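Local coordinates for amorpha-4,11-diene synthase (Artemisia annua, PDB 4GAX), which probably catalyses the metal-dependent cyclisation of farnesyl diphosphate to a sesquiterpene, and is deposited here as an engineered variant of an alpha-bisabolol synthase, at residues A[158-163]-A[186-191]. Sequence-based numbering, arbitrary orientation.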
ATOM      1  N   GLU A 158       3.226  22.598  14.929  1.00 32.41           N
ATOM      2  CA  GLU A 158       3.305  22.245  13.512  1.00 34.80           C
ATOM      3  C   GLU A 158       4.712  21.784  13.112  1.00 34.77           C
ATOM      4  O   GLU A 158       4.867  20.856  12.321  1.00 31.28           O
ATOM      5  CB  GLU A 158       2.852  23.402  12.618  1.00 44.08           C
ATOM      6  CG  GLU A 158       2.458  22.938  11.222  1.00 50.45           C
ATOM      7  CD  GLU A 158       2.315  24.081  10.232  1.00 64.60           C
ATOM      8  OE1 GLU A 158       2.434  25.256  10.649  1.00 66.78           O
ATOM      9  OE2 GLU A 158       2.089  23.801   9.033  1.00 68.04           O
ATOM     10  N   GLY A 159       5.731  22.433  13.667  1.00 28.76           N
ATOM     11  CA  GLY A 159       7.102  22.061  13.390  1.00 30.24           C
ATOM     12  C   GLY A 159       7.440  20.719  14.004  1.00 28.28           C
ATOM     13  O   GLY A 159       8.163  19.923  13.397  1.00 24.58           O
ATOM     14  N   LEU A 160       6.935  20.475  15.213  1.00 27.52           N
ATOM     15  CA  LEU A 160       7.207  19.227  15.923  1.00 27.30           C
ATOM     16  C   LEU A 160       6.612  18.078  15.143  1.00 28.21           C
ATOM     17  O   LEU A 160       7.236  17.028  14.973  1.00 24.11           O
ATOM     18  CB  LEU A 160       6.577  19.236  17.312  1.00 29.42           C
ATOM     19  CG  LEU A 160       7.452  19.623  18.492  1.00 36.25           C
ATOM     20  CD1 LEU A 160       6.657  19.500  19.793  1.00 37.94           C
ATOM     21  CD2 LEU A 160       8.683  18.748  18.511  1.00 30.03           C
ATOM     22  N   LEU A 161       5.381  18.283  14.688  1.00 23.38           N
ATOM     23  CA  LEU A 161       4.698  17.299  13.864  1.00 24.01           C
ATOM     24  C   LEU A 161       5.410  17.041  12.549  1.00 18.04           C
ATOM     25  O   LEU A 161       5.493  15.892  12.114  1.00 21.26           O
ATOM     26  CB  LEU A 161       3.258  17.739  13.590  1.00 30.40           C
ATOM     27  CG  LEU A 161       2.164  17.113  14.442  1.00 41.47           C
ATOM     28  CD1 LEU A 161       0.826  17.713  14.027  1.00 45.52           C
ATOM     29  CD2 LEU A 161       2.170  15.592  14.259  1.00 29.60           C
ATOM     30  N   GLU A 162       5.905  18.095  11.896  1.00 23.97           N
ATOM     31  CA  GLU A 162       6.627  17.904  10.637  1.00 24.36           C
ATOM     32  C   GLU A 162       7.884  17.070  10.857  1.00 25.67           C
ATOM     33  O   GLU A 162       8.270  16.257  10.004  1.00 17.37           O
ATOM     34  CB  GLU A 162       7.006  19.246   9.981  1.00 27.88           C
ATOM     35  CG  GLU A 162       5.839  20.021   9.383  1.00 37.06           C
ATOM     36  CD  GLU A 162       6.277  21.331   8.713  1.00 51.21           C
ATOM     37  OE1 GLU A 162       7.437  21.765   8.922  1.00 59.65           O
ATOM     38  OE2 GLU A 162       5.462  21.921   7.966  1.00 49.32           O
ATOM     39  N   LEU A 163       8.533  17.278  11.997  1.00 21.47           N
ATOM     40  CA  LEU A 163       9.756  16.538  12.304  1.00 16.60           C
ATOM     41  C   LEU A 163       9.433  15.074  12.578  1.00 14.90           C
ATOM     42  O   LEU A 163      10.127  14.165  12.097  1.00 18.07           O
ATOM     43  CB  LEU A 163      10.462  17.168  13.515  1.00 24.07           C
ATOM     44  CG  LEU A 163      11.653  16.388  14.078  1.00 21.92           C
ATOM     45  CD1 LEU A 163      12.779  16.226  13.042  1.00 20.50           C
ATOM     46  CD2 LEU A 163      12.172  17.112  15.328  1.00 24.95           C
ATOM     47  N   SER A 186       7.509  11.974  22.619  1.00 25.13           N
ATOM     48  CA  SER A 186       7.278  12.302  24.023  1.00 27.90           C
ATOM     49  C   SER A 186       6.621  13.660  24.149  1.00 25.99           C
ATOM     50  O   SER A 186       5.697  13.836  24.936  1.00 31.53           O
ATOM     51  CB  SER A 186       8.576  12.263  24.844  1.00 39.02           C
ATOM     52  OG  SER A 186       9.462  13.304  24.469  1.00 53.74           O
ATOM     53  N   HIS A 187       7.088  14.625  23.365  1.00 24.83           N
ATOM     54  CA  HIS A 187       6.503  15.959  23.451  1.00 26.21           C
ATOM     55  C   HIS A 187       5.113  16.041  22.824  1.00 29.04           C
ATOM     56  O   HIS A 187       4.214  16.644  23.405  1.00 33.15           O
ATOM     57  CB  HIS A 187       7.461  17.010  22.894  1.00 23.08           C
ATOM     58  CG  HIS A 187       8.604  17.295  23.817  1.00 36.19           C
ATOM     59  ND1 HIS A 187       9.795  16.595  23.771  1.00 41.79           N
ATOM     60  CD2 HIS A 187       8.716  18.156  24.856  1.00 40.35           C
ATOM     61  CE1 HIS A 187      10.597  17.038  24.722  1.00 41.33           C
ATOM     62  NE2 HIS A 187       9.972  17.987  25.391  1.00 41.65           N
ATOM     63  N   LEU A 188       4.939  15.418  21.658  1.00 23.16           N
ATOM     64  CA  LEU A 188       3.632  15.400  20.999  1.00 18.58           C
ATOM     65  C   LEU A 188       2.551  14.717  21.838  1.00 25.52           C
ATOM     66  O   LEU A 188       1.411  15.199  21.895  1.00 26.93           O
ATOM     67  CB  LEU A 188       3.733  14.798  19.590  1.00 16.36           C
ATOM     68  CG  LEU A 188       4.436  15.674  18.536  1.00 22.57           C
ATOM     69  CD1 LEU A 188       4.714  14.888  17.259  1.00 20.65           C
ATOM     70  CD2 LEU A 188       3.621  16.935  18.217  1.00 23.58           C
ATOM     71  N   SER A 189       2.906  13.613  22.504  1.00 24.55           N
ATOM     72  CA  SER A 189       1.977  12.908  23.388  1.00 26.42           C
ATOM     73  C   SER A 189       1.399  13.828  24.456  1.00 29.58           C
ATOM     74  O   SER A 189       0.179  13.837  24.704  1.00 25.40           O
ATOM     75  CB  SER A 189       2.672  11.743  24.093  1.00 39.33           C
ATOM     76  OG  SER A 189       2.890  10.672  23.200  1.00 56.03           O
ATOM     77  N   ILE A 190       2.289  14.587  25.089  1.00 23.67           N
ATOM     78  CA  ILE A 190       1.916  15.505  26.163  1.00 25.82           C
ATOM     79  C   ILE A 190       1.076  16.655  25.610  1.00 25.99           C
ATOM     80  O   ILE A 190       0.057  17.018  26.187  1.00 27.76           O
ATOM     81  CB  ILE A 190       3.158  16.129  26.828  1.00 39.20           C
ATOM     82  CG1 ILE A 190       3.977  15.064  27.552  1.00 52.45           C
ATOM     83  CG2 ILE A 190       2.753  17.214  27.820  1.00 46.22           C
ATOM     84  CD1 ILE A 190       5.292  15.605  28.099  1.00 55.58           C
ATOM     85  N   ILE A 191       1.511  17.230  24.493  1.00 25.98           N
ATOM     86  CA  ILE A 191       0.805  18.369  23.922  1.00 29.54           C
ATOM     87  C   ILE A 191      -0.622  17.967  23.534  1.00 28.29           C
ATOM     88  O   ILE A 191      -1.576  18.689  23.809  1.00 27.18           O
ATOM     89  CB  ILE A 191       1.568  18.963  22.715  1.00 26.59           C
ATOM     90  CG1 ILE A 191       2.909  19.533  23.179  1.00 31.93           C
ATOM     91  CG2 ILE A 191       0.762  20.061  22.058  1.00 26.65           C
ATOM     92  CD1 ILE A 191       3.846  19.893  22.026  1.00 34.76           C
TER
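Leu160 and Leu188 carry this contact, each turning its side chain toward the other helix where the two backbones come nearest. Leu188 reaches across with both branches. Its CD2 lies against the root of Leu160, 3.9 Å from that residue's CB, and also meets Leu161 CG at 4.1 Å. The other methyl, Leu188 CD1, meets Leu161 CD2 at 4.0 Å, the two side chains crossing at about a right angle. A first torsion of -72° sets Leu188 CG beside its own backbone N, and from there the fork opens against Leu160 and Leu161 together.

Leu160 reaches beyond Leu188 to His187 and to Ile191, one turn further along. Its CD1 rests against both: the methyl touches Ile191 CD1 tip to tip at 3.6 Å and meets His187 CB at 4.1 Å. The histidine thus offers only its aliphatic root here; its ring leads away, with ND1 hydrogen-bonded to Phe183 O and NE2 to Lys154 NZ.

The side-chain contacts across the interface are apolar, and the axes of the short segments stay 10.4 Å apart, a spacing bridged by leucine and isoleucine branches. Helix 200-211 closes in as well, with Ile206 and Leu210 touching Leu188 and Ala209 touching Leu161. Replacing Leu188 with an alanine removes the whole fork beyond CB and is likely to leave a gap between Leu160, Leu161 and helix 200-211.

The segments run roughly antiparallel but well inclined, at 134°. Here two successive helices, 157-167 and 175-194, pack through apolar side chains, as in the all-helical N-terminal domain of plant terpene synthases, an alpha-barrel built from antiparallel helices.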